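Local coordinates for protein Rho guanine nucleotide exchange factor 12 (PDB 1TXD) that catalyses guanine nucleotide exchange on the GTPase RhoA through its tandem DH and PH domains, the portion present in this structure, at residues Q77-L82 with T175-L180; R66-N71 with L132-S137; D104-F109 with R194-K199; A218-R223 with R255-E260. The protein carries 1 engineered substitution. All blocks are in the same frame, centred on the assembly; numbering follows the deposited sequence.

How the contacts relate
The four contacts illustrate how contact chemistry follows position in a fold. Contacts 1, 2 and 3 join helices of the DH bundle, whereas contact 4 ties the DH domain to the PH domain. Contact 1 is fully buried and centres on a tyrosine hydroxyl; contacts 2 and 3 are partly buried and rest on aliphatic packing, with lysine chains along their margins. Contact 4, nearer the surface, relies on an amide hydrogen bond and charged groups. Contacts 1 and 3 adjoin, L82 packing on W108 and Y177 on F109. Contacts 3 and 4 share helix 191-230 yet lie about 36 Å apart between centres, while contacts 2 and 4 touch through E133 and Q222.

Contact 1: residues Q77-L82 with T175-L180; sequences QLHIGL and TKYPLL
Y177 reaches across to H79 and L82 from a helix whose backbone stays well clear of theirs: the closest CA atoms, of L82 and Y177, are 12.6 Å apart. Its chi1 of -73° places the ring anti to the carbonyl carbon, from where the phenol spans the gap. The tight part lies at the phenol oxygen. Y177 OH sits in the plane of the imidazole, at its edge, 3.2 Å from H79 CE1. L78 CD2 covers one face of the histidine ring, over its centre. E36 of helix 20-57 ties the pair together, one carboxylate oxygen hydrogen-bonded to Y177 OH and the other to H79 ND1. Packing is looser beside L82, whose CD2 stands 3.8 Å from Y177 OH and 4.4 Å from Y177 CZ. Farther out, Q77 and L179 occupy the solvent-exposed sides of their helices. A polar cluster of Y177, H79 and E36, bordered by L82, L43 and the rings of H39 and F109, thus links three helices, 20-57, 72-90 and 169-186, inside the DH helical bundle.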
loop_
_atom_site.group_PDB
_atom_site.type_symbol
_atom_site.label_atom_id
_atom_site.label_comp_id
_atom_site.label_asym_id
_atom_site.label_seq_id
_atom_site.Cartn_x
_atom_site.Cartn_y
_atom_site.Cartn_z
ATOM N N GLN A 77 6.608 3.422 18.651
ATOM C CA GLN A 77 7.456 2.788 19.702
ATOM C C GLN A 77 8.615 1.999 19.035
ATOM O O GLN A 77 9.706 2.016 19.495
ATOM C CB GLN A 77 6.624 1.861 20.609
ATOM C CG GLN A 77 6.137 2.444 21.984
ATOM C CD GLN A 77 6.750 3.822 22.357
ATOM O OE1 GLN A 77 7.928 3.901 22.738
ATOM N NE2 GLN A 77 5.960 4.889 22.221
ATOM N N LEU A 78 8.369 1.383 17.893
ATOM C CA LEU A 78 9.383 0.663 17.182
ATOM C C LEU A 78 10.584 1.527 16.759
ATOM O O LEU A 78 11.756 1.205 17.074
ATOM C CB LEU A 78 8.760 -0.024 15.974
ATOM C CG LEU A 78 9.677 -0.899 15.143
ATOM C CD1 LEU A 78 8.916 -1.884 14.378
ATOM C CD2 LEU A 78 10.554 -0.084 14.226
ATOM N N HIS A 79 10.285 2.654 16.138
ATOM C CA HIS A 79 11.283 3.607 15.655
ATOM C C HIS A 79 11.944 4.397 16.792
ATOM O O HIS A 79 13.172 4.647 16.724
ATOM C CB HIS A 79 10.681 4.496 14.589
ATOM C CG HIS A 79 10.494 3.803 13.275
ATOM N ND1 HIS A 79 11.529 3.551 12.399
ATOM C CD2 HIS A 79 9.378 3.325 12.674
ATOM C CE1 HIS A 79 11.071 2.918 11.339
ATOM N NE2 HIS A 79 9.759 2.788 11.469
ATOM N N ILE A 80 11.222 4.712 17.859
ATOM C CA ILE A 80 11.909 5.198 19.067
ATOM C C ILE A 80 12.915 4.135 19.638
ATOM O O ILE A 80 14.052 4.487 19.967
ATOM C CB ILE A 80 10.919 5.588 20.146
ATOM C CG1 ILE A 80 10.196 6.876 19.788
ATOM C CG2 ILE A 80 11.614 5.764 21.556
ATOM C CD1 ILE A 80 8.939 7.112 20.608
ATOM N N GLY A 81 12.510 2.860 19.768
ATOM C CA GLY A 81 13.418 1.834 20.265
ATOM C C GLY A 81 14.641 1.669 19.367
ATOM O O GLY A 81 15.727 1.515 19.828
ATOM N N LEU A 82 14.432 1.729 18.059
ATOM C CA LEU A 82 15.490 1.565 17.107
ATOM C C LEU A 82 16.467 2.737 17.210
ATOM O O LEU A 82 17.702 2.545 17.209
ATOM C CB LEU A 82 14.889 1.490 15.690
ATOM C CG LEU A 82 15.862 1.379 14.519
ATOM C CD1 LEU A 82 17.053 0.354 14.797
ATOM C CD2 LEU A 82 15.062 1.006 13.262
ATOM N N THR A 175 11.678 2.385 2.165
ATOM C CA THR A 175 12.407 2.333 0.872
ATOM C C THR A 175 13.867 2.761 1.049
ATOM O O THR A 175 14.701 2.382 0.258
ATOM C CB THR A 175 11.771 3.252 -0.189
ATOM O OG1 THR A 175 11.929 4.608 0.229
ATOM C CG2 THR A 175 10.237 3.081 -0.264
ATOM N N LYS A 176 14.164 3.498 2.131
ATOM C CA LYS A 176 15.487 4.077 2.378
ATOM C C LYS A 176 16.481 3.113 3.052
ATOM O O LYS A 176 17.676 3.155 2.800
ATOM C CB LYS A 176 15.345 5.361 3.233
ATOM C CG LYS A 176 14.654 6.569 2.555
ATOM C CD LYS A 176 15.446 7.079 1.365
ATOM C CE LYS A 176 14.660 8.058 0.470
ATOM N NZ LYS A 176 14.266 9.332 1.136
ATOM N N TYR A 177 16.006 2.210 3.896
ATOM C CA TYR A 177 16.943 1.340 4.618
ATOM C C TYR A 177 17.913 0.579 3.724
ATOM O O TYR A 177 19.109 0.542 4.016
ATOM C CB TYR A 177 16.199 0.378 5.532
ATOM C CG TYR A 177 15.623 1.045 6.740
ATOM C CD1 TYR A 177 16.429 1.791 7.609
ATOM C CD2 TYR A 177 14.291 0.909 7.059
ATOM C CE1 TYR A 177 15.899 2.370 8.752
ATOM C CE2 TYR A 177 13.767 1.514 8.201
ATOM C CZ TYR A 177 14.557 2.223 9.015
ATOM O OH TYR A 177 14.026 2.814 10.123
ATOM N N PRO A 178 17.451 -0.001 2.618
ATOM C CA PRO A 178 18.364 -0.778 1.787
ATOM C C PRO A 178 19.553 0.031 1.270
ATOM O O PRO A 178 20.669 -0.491 1.219
ATOM C CB PRO A 178 17.492 -1.237 0.626
ATOM C CG PRO A 178 16.141 -1.186 1.097
ATOM C CD PRO A 178 16.077 -0.024 2.096
ATOM N N LEU A 179 19.307 1.280 0.893
ATOM C CA LEU A 179 20.314 2.115 0.259
ATOM C C LEU A 179 21.307 2.585 1.329
ATOM O O LEU A 179 22.525 2.534 1.148
ATOM C CB LEU A 179 19.626 3.308 -0.418
ATOM C CG LEU A 179 18.384 3.016 -1.293
ATOM C CD1 LEU A 179 17.527 4.294 -1.583
ATOM C CD2 LEU A 179 18.856 2.303 -2.606
ATOM N N LEU A 180 20.776 2.994 2.464
ATOM C CA LEU A 180 21.601 3.366 3.607
ATOM C C LEU A 180 22.577 2.265 4.022
ATOM O O LEU A 180 23.746 2.546 4.271
ATOM C CB LEU A 180 20.726 3.738 4.780
ATOM C CG LEU A 180 19.906 5.013 4.600
ATOM C CD1 LEU A 180 18.724 5.051 5.558
ATOM C CD2 LEU A 180 20.765 6.269 4.763
#

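Contact 2: residues R66-N71 with L132-S137; sequences RKIFSN and LEMIKS
I68, which meets M134 and I135 across the contact, also lays its CG2 methyl over the centre of one face of the F69 ring, 3.7 Å above the plane. That ring makes an edge-to-face contact with Y51 as well, and F50 and V54 of helix 20-57 touch it. The same isoleucine methyl serves the neighbouring helix, for I68 CG2 stands 3.6 Å from I135 CG1. The other branch is directed at the methionine: with chi1 at -67°, CG1 lies anti to the carbonyl carbon, and I68 CG1 comes to 3.4 Å from M134 CG, closer than ordinary van der Waals contact. These two side chains cross at about a right angle. M134 then bends at chi2 and chi3, which brings its CE methyl within 4.1 Å of K67 CB. The lysine leads away from there, its amino end in a cation-pi contact with F130. With an alanine here, the loss of both branches of I68 would probably open a gap between M134 CG, I135 CG1 and the face of F69, leaving the thioether chain free to shift. No hydrogen bond crosses between 66-71 and 132-137, so within these segments the contact is one of shape and buried carbon, which K67 supplements through F130 and, by its backbone O, through a hydrogen bond from N127.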
loop_
_atom_site.group_PDB
_atom_site.type_symbol
_atom_site.label_atom_id
_atom_site.label_comp_id
_atom_site.label_asym_id
_atom_site.label_seq_id
_atom_site.Cartn_x
_atom_site.Cartn_y
_atom_site.Cartn_z
ATOM N N ARG A 66 -9.288 3.828 14.231
ATOM C CA ARG A 66 -8.596 2.655 13.733
ATOM C C ARG A 66 -8.403 2.682 12.263
ATOM O O ARG A 66 -7.314 2.357 11.777
ATOM C CB ARG A 66 -9.345 1.384 14.115
ATOM C CG ARG A 66 -8.764 0.140 13.572
ATOM C CD ARG A 66 -9.243 -1.153 14.243
ATOM N NE ARG A 66 -10.646 -1.180 14.662
ATOM C CZ ARG A 66 -11.674 -1.352 13.868
ATOM N NH1 ARG A 66 -11.495 -1.543 12.578
ATOM N NH2 ARG A 66 -12.893 -1.363 14.362
ATOM N N LYS A 67 -9.419 3.130 11.543
ATOM C CA LYS A 67 -9.297 3.166 10.095
ATOM C C LYS A 67 -8.319 4.316 9.694
ATOM O O LYS A 67 -7.663 4.192 8.695
ATOM C CB LYS A 67 -10.647 3.387 9.442
ATOM C CG LYS A 67 -11.429 2.109 9.171
ATOM C CD LYS A 67 -10.863 1.393 7.886
ATOM C CE LYS A 67 -11.551 0.114 7.670
ATOM N NZ LYS A 67 -10.896 -0.844 6.655
ATOM N N ILE A 68 -8.166 5.383 10.508
ATOM C CA ILE A 68 -7.288 6.510 10.051
ATOM C C ILE A 68 -5.790 6.294 10.456
ATOM O O ILE A 68 -4.914 6.333 9.590
ATOM C CB ILE A 68 -7.833 7.850 10.502
ATOM C CG1 ILE A 68 -9.174 8.113 9.750
ATOM C CG2 ILE A 68 -6.828 8.950 10.211
ATOM C CD1 ILE A 68 -9.814 9.363 10.144
ATOM N N PHE A 69 -5.590 5.903 11.705
ATOM C CA PHE A 69 -4.287 5.809 12.372
ATOM C C PHE A 69 -3.753 4.430 12.681
ATOM O O PHE A 69 -2.569 4.282 13.020
ATOM C CB PHE A 69 -4.391 6.558 13.737
ATOM C CG PHE A 69 -4.690 8.011 13.595
ATOM C CD1 PHE A 69 -3.733 8.880 13.015
ATOM C CD2 PHE A 69 -5.917 8.542 14.058
ATOM C CE1 PHE A 69 -4.027 10.260 12.844
ATOM C CE2 PHE A 69 -6.237 9.910 13.894
ATOM C CZ PHE A 69 -5.280 10.788 13.326
ATOM N N SER A 70 -4.637 3.428 12.666
ATOM C CA SER A 70 -4.281 2.017 12.861
ATOM C C SER A 70 -3.250 1.859 13.932
ATOM O O SER A 70 -3.459 2.220 15.163
ATOM C CB SER A 70 -3.921 1.374 11.502
ATOM O OG SER A 70 -2.718 1.954 10.904
ATOM N N ASN A 71 -2.115 1.325 13.526
ATOM C CA ASN A 71 -1.038 0.956 14.456
ATOM C C ASN A 71 0.068 1.986 14.478
ATOM O O ASN A 71 1.181 1.634 14.713
ATOM C CB ASN A 71 -0.472 -0.416 14.141
ATOM C CG ASN A 71 0.317 -0.426 12.874
ATOM O OD1 ASN A 71 0.106 0.418 12.029
ATOM N ND2 ASN A 71 1.327 -1.287 12.792
ATOM N N LEU A 132 -6.587 7.185 4.075
ATOM C CA LEU A 132 -6.627 8.461 3.365
ATOM C C LEU A 132 -8.055 8.692 2.901
ATOM O O LEU A 132 -8.471 9.806 2.702
ATOM C CB LEU A 132 -5.685 8.448 2.140
ATOM C CG LEU A 132 -4.171 8.498 2.399
ATOM C CD1 LEU A 132 -3.442 8.894 1.205
ATOM C CD2 LEU A 132 -3.737 9.412 3.552
ATOM N N GLU A 133 -8.790 7.618 2.662
ATOM C CA GLU A 133 -10.136 7.746 2.155
ATOM C C GLU A 133 -11.062 8.025 3.295
ATOM O O GLU A 133 -12.027 8.740 3.114
ATOM C CB GLU A 133 -10.549 6.515 1.314
ATOM C CG GLU A 133 -12.066 6.325 1.249
ATOM C CD GLU A 133 -12.738 7.275 0.305
ATOM O OE1 GLU A 133 -12.105 7.576 -0.773
ATOM O OE2 GLU A 133 -13.912 7.671 0.621
ATOM N N MET A 134 -10.748 7.518 4.473
ATOM C CA MET A 134 -11.548 7.790 5.647
ATOM C C MET A 134 -11.378 9.248 6.089
ATOM O O MET A 134 -12.297 9.858 6.511
ATOM C CB MET A 134 -11.152 6.865 6.787
ATOM C CG MET A 134 -11.915 7.004 7.996
ATOM S SD MET A 134 -13.699 6.989 7.759
ATOM C CE MET A 134 -14.119 5.200 8.125
ATOM N N ILE A 135 -10.162 9.769 6.057
ATOM C CA ILE A 135 -9.909 11.182 6.274
ATOM C C ILE A 135 -10.767 12.042 5.346
ATOM O O ILE A 135 -11.446 12.887 5.858
ATOM C CB ILE A 135 -8.394 11.513 6.132
ATOM C CG1 ILE A 135 -7.560 10.819 7.212
ATOM C CG2 ILE A 135 -8.125 13.017 6.068
ATOM C CD1 ILE A 135 -6.091 10.690 6.732
ATOM N N LYS A 136 -10.766 11.813 4.010
ATOM C CA LYS A 136 -11.625 12.549 3.111
ATOM C C LYS A 136 -13.096 12.423 3.428
ATOM O O LYS A 136 -13.823 13.404 3.315
ATOM C CB LYS A 136 -11.478 12.096 1.636
ATOM C CG LYS A 136 -10.145 12.412 0.982
ATOM C CD LYS A 136 -10.347 12.774 -0.517
ATOM C CE LYS A 136 -10.669 11.534 -1.351
ATOM N NZ LYS A 136 -11.136 11.842 -2.785
ATOM N N SER A 137 -13.547 11.213 3.790
ATOM C CA SER A 137 -14.961 11.008 4.010
ATOM C C SER A 137 -15.345 11.693 5.300
ATOM O O SER A 137 -16.402 12.280 5.335
ATOM C CB SER A 137 -15.413 9.528 3.952
ATOM O OG SER A 137 -14.990 8.788 5.068
#

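Contact 3: residues D104-F109 with R194-K199; sequences DLLTWF and REKVKK
Where L105 and L106 face V197 and K196, the two helical segments run nearly side by side, their N-to-C directions 19° apart and their axes 8.8 Å at closest approach. L106 has the largest share of the contact and splits its two methyls between lysines one turn apart. Its CD1 lies 3.9 Å from K196 CG, while CD2 rests 3.8 Å from the backbone O of K196 and at a similar distance from K199 CG; both lysine chains cross the leucine at about a right angle. On the more buried side, L105 CD1 meets V197 CG2 at 4.0 Å. The valine's CB points away from helix 102-109, but its chi1 of 171° sets CG2 beside the backbone N, where this methyl can still touch the leucine. A serine in place of L106 would probably deprive the methylene groups of K196 and K199 of their apolar cover and open a gap between the helices. K196 NZ reaches back to E103 on helix 102-109, so a salt bridge joins the same two helices, while K199 NZ makes a weak hydrogen bond to H203 on its own helix. The chemistry is thus an apolar seam flanked by a salt bridge.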
loop_
_atom_site.group_PDB
_atom_site.type_symbol
_atom_site.label_atom_id
_atom_site.label_comp_id
_atom_site.label_asym_id
_atom_site.label_seq_id
_atom_site.Cartn_x
_atom_site.Cartn_y
_atom_site.Cartn_z
ATOM N N ASP A 104 24.904 -5.223 14.927
ATOM C CA ASP A 104 23.774 -4.401 15.349
ATOM C C ASP A 104 22.727 -4.338 14.236
ATOM O O ASP A 104 21.572 -4.522 14.474
ATOM C CB ASP A 104 24.227 -3.002 15.735
ATOM C CG ASP A 104 25.327 -3.025 16.734
ATOM O OD1 ASP A 104 25.130 -3.608 17.819
ATOM O OD2 ASP A 104 26.440 -2.516 16.498
ATOM N N LEU A 105 23.179 -4.135 13.015
ATOM C CA LEU A 105 22.300 -4.122 11.861
ATOM C C LEU A 105 21.567 -5.434 11.692
ATOM O O LEU A 105 20.403 -5.455 11.297
ATOM C CB LEU A 105 23.098 -3.807 10.607
ATOM C CG LEU A 105 23.762 -2.432 10.573
ATOM C CD1 LEU A 105 24.552 -2.363 9.319
ATOM C CD2 LEU A 105 22.760 -1.312 10.603
ATOM N N LEU A 106 22.234 -6.524 12.030
ATOM C CA LEU A 106 21.614 -7.831 12.009
ATOM C C LEU A 106 20.578 -8.026 13.127
ATOM O O LEU A 106 19.568 -8.675 12.911
ATOM C CB LEU A 106 22.684 -8.940 12.046
ATOM C CG LEU A 106 23.357 -9.175 10.688
ATOM C CD1 LEU A 106 24.386 -10.361 10.743
ATOM C CD2 LEU A 106 22.335 -9.399 9.559
ATOM N N THR A 107 20.828 -7.471 14.304
ATOM C CA THR A 107 19.827 -7.422 15.380
ATOM C C THR A 107 18.585 -6.564 15.039
ATOM O O THR A 107 17.446 -6.920 15.417
ATOM C CB THR A 107 20.513 -6.903 16.674
ATOM O OG1 THR A 107 21.531 -7.833 17.061
ATOM C CG2 THR A 107 19.568 -6.938 17.854
ATOM N N TRP A 108 18.802 -5.442 14.334
ATOM C CA TRP A 108 17.752 -4.501 14.011
ATOM C C TRP A 108 16.864 -5.004 12.870
ATOM O O TRP A 108 15.640 -4.821 12.907
ATOM C CB TRP A 108 18.334 -3.122 13.646
ATOM C CG TRP A 108 19.137 -2.533 14.721
ATOM C CD1 TRP A 108 19.059 -2.836 16.038
ATOM C CD2 TRP A 108 20.157 -1.526 14.603
ATOM N NE1 TRP A 108 19.975 -2.102 16.750
ATOM C CE2 TRP A 108 20.649 -1.278 15.898
ATOM C CE3 TRP A 108 20.692 -0.801 13.541
ATOM C CZ2 TRP A 108 21.667 -0.348 16.162
ATOM C CZ3 TRP A 108 21.705 0.120 13.800
ATOM C CH2 TRP A 108 22.179 0.338 15.105
ATOM N N PHE A 109 17.478 -5.683 11.901
ATOM C CA PHE A 109 16.851 -5.942 10.610
ATOM C C PHE A 109 16.811 -7.392 10.161
ATOM O O PHE A 109 16.469 -7.669 8.998
ATOM C CB PHE A 109 17.571 -5.100 9.525
ATOM C CG PHE A 109 17.494 -3.622 9.763
ATOM C CD1 PHE A 109 16.260 -2.994 9.902
ATOM C CD2 PHE A 109 18.653 -2.842 9.834
ATOM C CE1 PHE A 109 16.183 -1.645 10.123
ATOM C CE2 PHE A 109 18.588 -1.504 10.056
ATOM C CZ PHE A 109 17.345 -0.881 10.189
ATOM N N ARG A 194 31.792 -6.499 6.554
ATOM C CA ARG A 194 31.073 -6.151 5.336
ATOM C C ARG A 194 30.013 -7.178 4.977
ATOM O O ARG A 194 28.916 -6.805 4.566
ATOM C CB ARG A 194 32.008 -5.963 4.143
ATOM C CG ARG A 194 31.304 -5.707 2.789
ATOM C CD ARG A 194 32.078 -6.206 1.562
ATOM N NE ARG A 194 33.034 -5.203 1.108
ATOM C CZ ARG A 194 34.372 -5.361 1.047
ATOM N NH1 ARG A 194 34.978 -6.507 1.398
ATOM N NH2 ARG A 194 35.124 -4.352 0.610
ATOM N N GLU A 195 30.328 -8.460 5.128
ATOM C CA GLU A 195 29.341 -9.501 4.826
ATOM C C GLU A 195 28.052 -9.375 5.653
ATOM O O GLU A 195 26.988 -9.681 5.168
ATOM C CB GLU A 195 29.925 -10.904 5.004
ATOM C CG GLU A 195 29.546 -11.899 3.901
ATOM C CD GLU A 195 29.338 -11.255 2.526
ATOM O OE1 GLU A 195 30.317 -10.800 1.898
ATOM O OE2 GLU A 195 28.174 -11.183 2.079
ATOM N N LYS A 196 28.195 -8.955 6.901
ATOM C CA LYS A 196 27.093 -8.783 7.810
ATOM C C LYS A 196 26.240 -7.593 7.390
ATOM O O LYS A 196 24.988 -7.655 7.428
ATOM C CB LYS A 196 27.612 -8.537 9.220
ATOM C CG LYS A 196 28.140 -9.779 9.893
ATOM C CD LYS A 196 29.057 -9.413 11.050
ATOM C CE LYS A 196 29.840 -10.635 11.539
ATOM N NZ LYS A 196 29.899 -10.676 13.022
ATOM N N VAL A 197 26.916 -6.508 7.016
ATOM C CA VAL A 197 26.238 -5.293 6.595
ATOM C C VAL A 197 25.394 -5.627 5.385
ATOM O O VAL A 197 24.186 -5.334 5.390
ATOM C CB VAL A 197 27.207 -4.128 6.293
ATOM C CG1 VAL A 197 26.474 -2.953 5.659
ATOM C CG2 VAL A 197 27.886 -3.637 7.581
ATOM N N LYS A 198 25.995 -6.275 4.383
ATOM C CA LYS A 198 25.262 -6.635 3.159
ATOM C C LYS A 198 24.132 -7.634 3.406
ATOM O O LYS A 198 23.136 -7.614 2.681
ATOM C CB LYS A 198 26.190 -7.189 2.085
ATOM C CG LYS A 198 27.047 -6.125 1.441
ATOM C CD LYS A 198 28.034 -6.712 0.425
ATOM C CE LYS A 198 27.401 -6.914 -0.960
ATOM N NZ LYS A 198 28.467 -7.259 -1.974
ATOM N N LYS A 199 24.283 -8.501 4.413
ATOM C CA LYS A 199 23.230 -9.455 4.749
ATOM C C LYS A 199 21.994 -8.689 5.296
ATOM O O LYS A 199 20.877 -8.914 4.843
ATOM C CB LYS A 199 23.743 -10.513 5.745
ATOM C CG LYS A 199 22.673 -11.485 6.340
ATOM C CD LYS A 199 23.308 -12.820 6.763
ATOM C CE LYS A 199 22.721 -13.424 8.063
ATOM N NZ LYS A 199 21.236 -13.458 8.072
#

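Contact 4: residues A218-R223 with R255-E260; sequences AENKQR and RKMIHE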
loop_
_atom_site.group_PDB
_atom_site.type_symbol
_atom_site.label_atom_id
_atom_site.label_comp_id
_atom_site.label_asym_id
_atom_site.label_seq_id
_atom_site.Cartn_x
_atom_site.Cartn_y
_atom_site.Cartn_z
ATOM N N ALA A 218 -3.713 -4.609 -0.414
ATOM C CA ALA A 218 -4.635 -3.645 0.148
ATOM C C ALA A 218 -5.156 -2.573 -0.833
ATOM O O ALA A 218 -6.307 -2.234 -0.784
ATOM C CB ALA A 218 -4.030 -2.983 1.388
ATOM N N GLU A 219 -4.334 -1.990 -1.684
ATOM C CA GLU A 219 -4.877 -1.074 -2.686
ATOM C C GLU A 219 -5.963 -1.745 -3.574
ATOM O O GLU A 219 -6.908 -1.076 -4.029
ATOM C CB GLU A 219 -3.748 -0.571 -3.612
ATOM C CG GLU A 219 -2.794 0.395 -2.898
ATOM C CD GLU A 219 -1.599 0.758 -3.761
ATOM O OE1 GLU A 219 -1.011 1.845 -3.570
ATOM O OE2 GLU A 219 -1.233 -0.062 -4.611
ATOM N N ASN A 220 -5.825 -3.043 -3.853
ATOM C CA ASN A 220 -6.830 -3.748 -4.644
ATOM C C ASN A 220 -8.129 -3.847 -3.873
ATOM O O ASN A 220 -9.172 -3.570 -4.445
ATOM C CB ASN A 220 -6.341 -5.142 -5.109
ATOM C CG ASN A 220 -7.262 -5.785 -6.195
ATOM O OD1 ASN A 220 -8.496 -5.607 -6.209
ATOM N ND2 ASN A 220 -6.656 -6.551 -7.087
ATOM N N LYS A 221 -8.079 -4.156 -2.567
ATOM C CA LYS A 221 -9.292 -4.254 -1.751
ATOM C C LYS A 221 -9.988 -2.919 -1.536
ATOM O O LYS A 221 -11.210 -2.884 -1.418
ATOM C CB LYS A 221 -9.020 -4.845 -0.347
ATOM C CG LYS A 221 -8.595 -6.318 -0.397
ATOM C CD LYS A 221 -8.025 -6.799 0.954
ATOM C CE LYS A 221 -7.139 -8.032 0.782
ATOM N NZ LYS A 221 -7.444 -9.075 1.806
ATOM N N GLN A 222 -9.217 -1.838 -1.397
ATOM C CA GLN A 222 -9.800 -0.532 -1.105
ATOM C C GLN A 222 -10.471 0.021 -2.388
ATOM O O GLN A 222 -11.502 0.728 -2.348
ATOM C CB GLN A 222 -8.740 0.400 -0.511
ATOM C CG GLN A 222 -9.288 1.715 0.099
ATOM C CD GLN A 222 -9.644 2.726 -0.995
ATOM O OE1 GLN A 222 -8.860 2.917 -1.950
ATOM N NE2 GLN A 222 -10.846 3.288 -0.926
ATOM N N ARG A 223 -9.935 -0.356 -3.547
ATOM C CA ARG A 223 -10.579 0.012 -4.802
ATOM C C ARG A 223 -11.957 -0.614 -4.885
ATOM O O ARG A 223 -12.944 0.051 -5.166
ATOM C CB ARG A 223 -9.756 -0.444 -5.972
ATOM C CG ARG A 223 -8.757 0.575 -6.437
ATOM C CD ARG A 223 -8.241 0.249 -7.846
ATOM N NE ARG A 223 -7.622 -1.084 -7.878
ATOM C CZ ARG A 223 -6.307 -1.371 -7.694
ATOM N NH1 ARG A 223 -5.401 -0.426 -7.439
ATOM N NH2 ARG A 223 -5.892 -2.640 -7.777
ATOM N N ARG A 255 -14.970 -11.175 -2.591
ATOM C CA ARG A 255 -14.037 -11.832 -3.494
ATOM C C ARG A 255 -13.004 -10.823 -3.987
ATOM O O ARG A 255 -13.267 -9.626 -4.031
ATOM C CB ARG A 255 -14.791 -12.444 -4.682
ATOM C CG ARG A 255 -15.494 -11.435 -5.613
ATOM C CD ARG A 255 -16.962 -11.190 -5.276
ATOM N NE ARG A 255 -17.802 -12.300 -5.721
ATOM C CZ ARG A 255 -19.106 -12.402 -5.499
ATOM N NH1 ARG A 255 -19.757 -11.475 -4.806
ATOM N NH2 ARG A 255 -19.760 -13.458 -5.962
ATOM N N LYS A 256 -11.837 -11.308 -4.382
ATOM C CA LYS A 256 -10.782 -10.418 -4.856
ATOM C C LYS A 256 -10.985 -10.072 -6.328
ATOM O O LYS A 256 -11.473 -10.901 -7.091
ATOM C CB LYS A 256 -9.401 -11.036 -4.610
ATOM C CG LYS A 256 -8.966 -10.957 -3.135
ATOM C CD LYS A 256 -7.489 -11.311 -2.935
ATOM C CE LYS A 256 -6.862 -10.465 -1.839
ATOM N NZ LYS A 256 -5.512 -10.956 -1.439
ATOM N N MET A 257 -10.638 -8.834 -6.696
ATOM C CA MET A 257 -10.676 -8.360 -8.088
ATOM C C MET A 257 -9.381 -8.708 -8.797
ATOM O O MET A 257 -8.297 -8.537 -8.238
ATOM C CB MET A 257 -10.901 -6.839 -8.133
ATOM C CG MET A 257 -10.667 -6.123 -9.493
ATOM S SD MET A 257 -11.176 -4.332 -9.382
ATOM C CE MET A 257 -12.845 -4.508 -9.482
ATOM N N ILE A 258 -9.511 -9.199 -10.029
ATOM C CA ILE A 258 -8.386 -9.626 -10.851
ATOM C C ILE A 258 -8.124 -8.659 -12.003
ATOM O O ILE A 258 -6.969 -8.425 -12.369
ATOM C CB ILE A 258 -8.655 -11.052 -11.364
ATOM C CG1 ILE A 258 -8.347 -12.054 -10.245
ATOM C CG2 ILE A 258 -7.834 -11.382 -12.644
ATOM C CD1 ILE A 258 -9.474 -12.250 -9.255
ATOM N N HIS A 259 -9.185 -8.091 -12.567
ATOM C CA HIS A 259 -9.054 -7.161 -13.682
ATOM C C HIS A 259 -10.209 -6.157 -13.725
ATOM O O HIS A 259 -11.268 -6.385 -13.147
ATOM C CB HIS A 259 -8.971 -7.947 -15.008
ATOM C CG HIS A 259 -8.335 -7.177 -16.118
ATOM N ND1 HIS A 259 -9.049 -6.332 -16.938
ATOM C CD2 HIS A 259 -7.046 -7.090 -16.520
ATOM C CE1 HIS A 259 -8.229 -5.765 -17.805
ATOM N NE2 HIS A 259 -7.008 -6.208 -17.574
ATOM N N GLU A 260 -9.985 -5.042 -14.408
ATOM C CA GLU A 260 -11.032 -4.064 -14.667
ATOM C C GLU A 260 -10.715 -3.198 -15.890
ATOM O O GLU A 260 -9.546 -2.975 -16.229
ATOM C CB GLU A 260 -11.220 -3.154 -13.449
ATOM C CG GLU A 260 -10.052 -2.208 -13.222
ATOM C CD GLU A 260 -10.122 -1.489 -11.898
ATOM O OE1 GLU A 260 -11.114 -0.776 -11.661
ATOM O OE2 GLU A 260 -9.184 -1.640 -11.100
#
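N220 and M257 meet at the junction of the DH and PH domains, where the long helix 191-230 that closes the DH bundle passes the first long strand of the PH domain, 257-266. N220 ND2 donates a hydrogen bond of 2.8 Å to M257 O, bent to 145° at the hydrogen and arriving 32° out of the carbonyl plane. With CG anti to the backbone N, chi1 of -168° carries the amide out to the strand, where it meets M257 obliquely, and N220 OD1 lies 3.3 Å from M257 CB. The strand carries a classic beta bulge here, I258 and H259 both facing L279 of the adjacent strand, and M257 and E260 on its two sides point their CB atoms toward the helix. E260 OE2 stands 3.6 Å from R223 NE in a long salt bridge. The oxygen lies well off the guanidinium plane, which makes the attraction one of charge, and R223 NE is buried without a hydrogen-bond partner. The other carboxylate oxygen, E260 OE1, bonds to Y276 OH. At the opposite end of the contact K221 CE and K256 CE touch at 3.6 Å, their amino groups 4.2 Å apart (NZ to NZ), a like-charge pair probably eased by solvent at this exposed position.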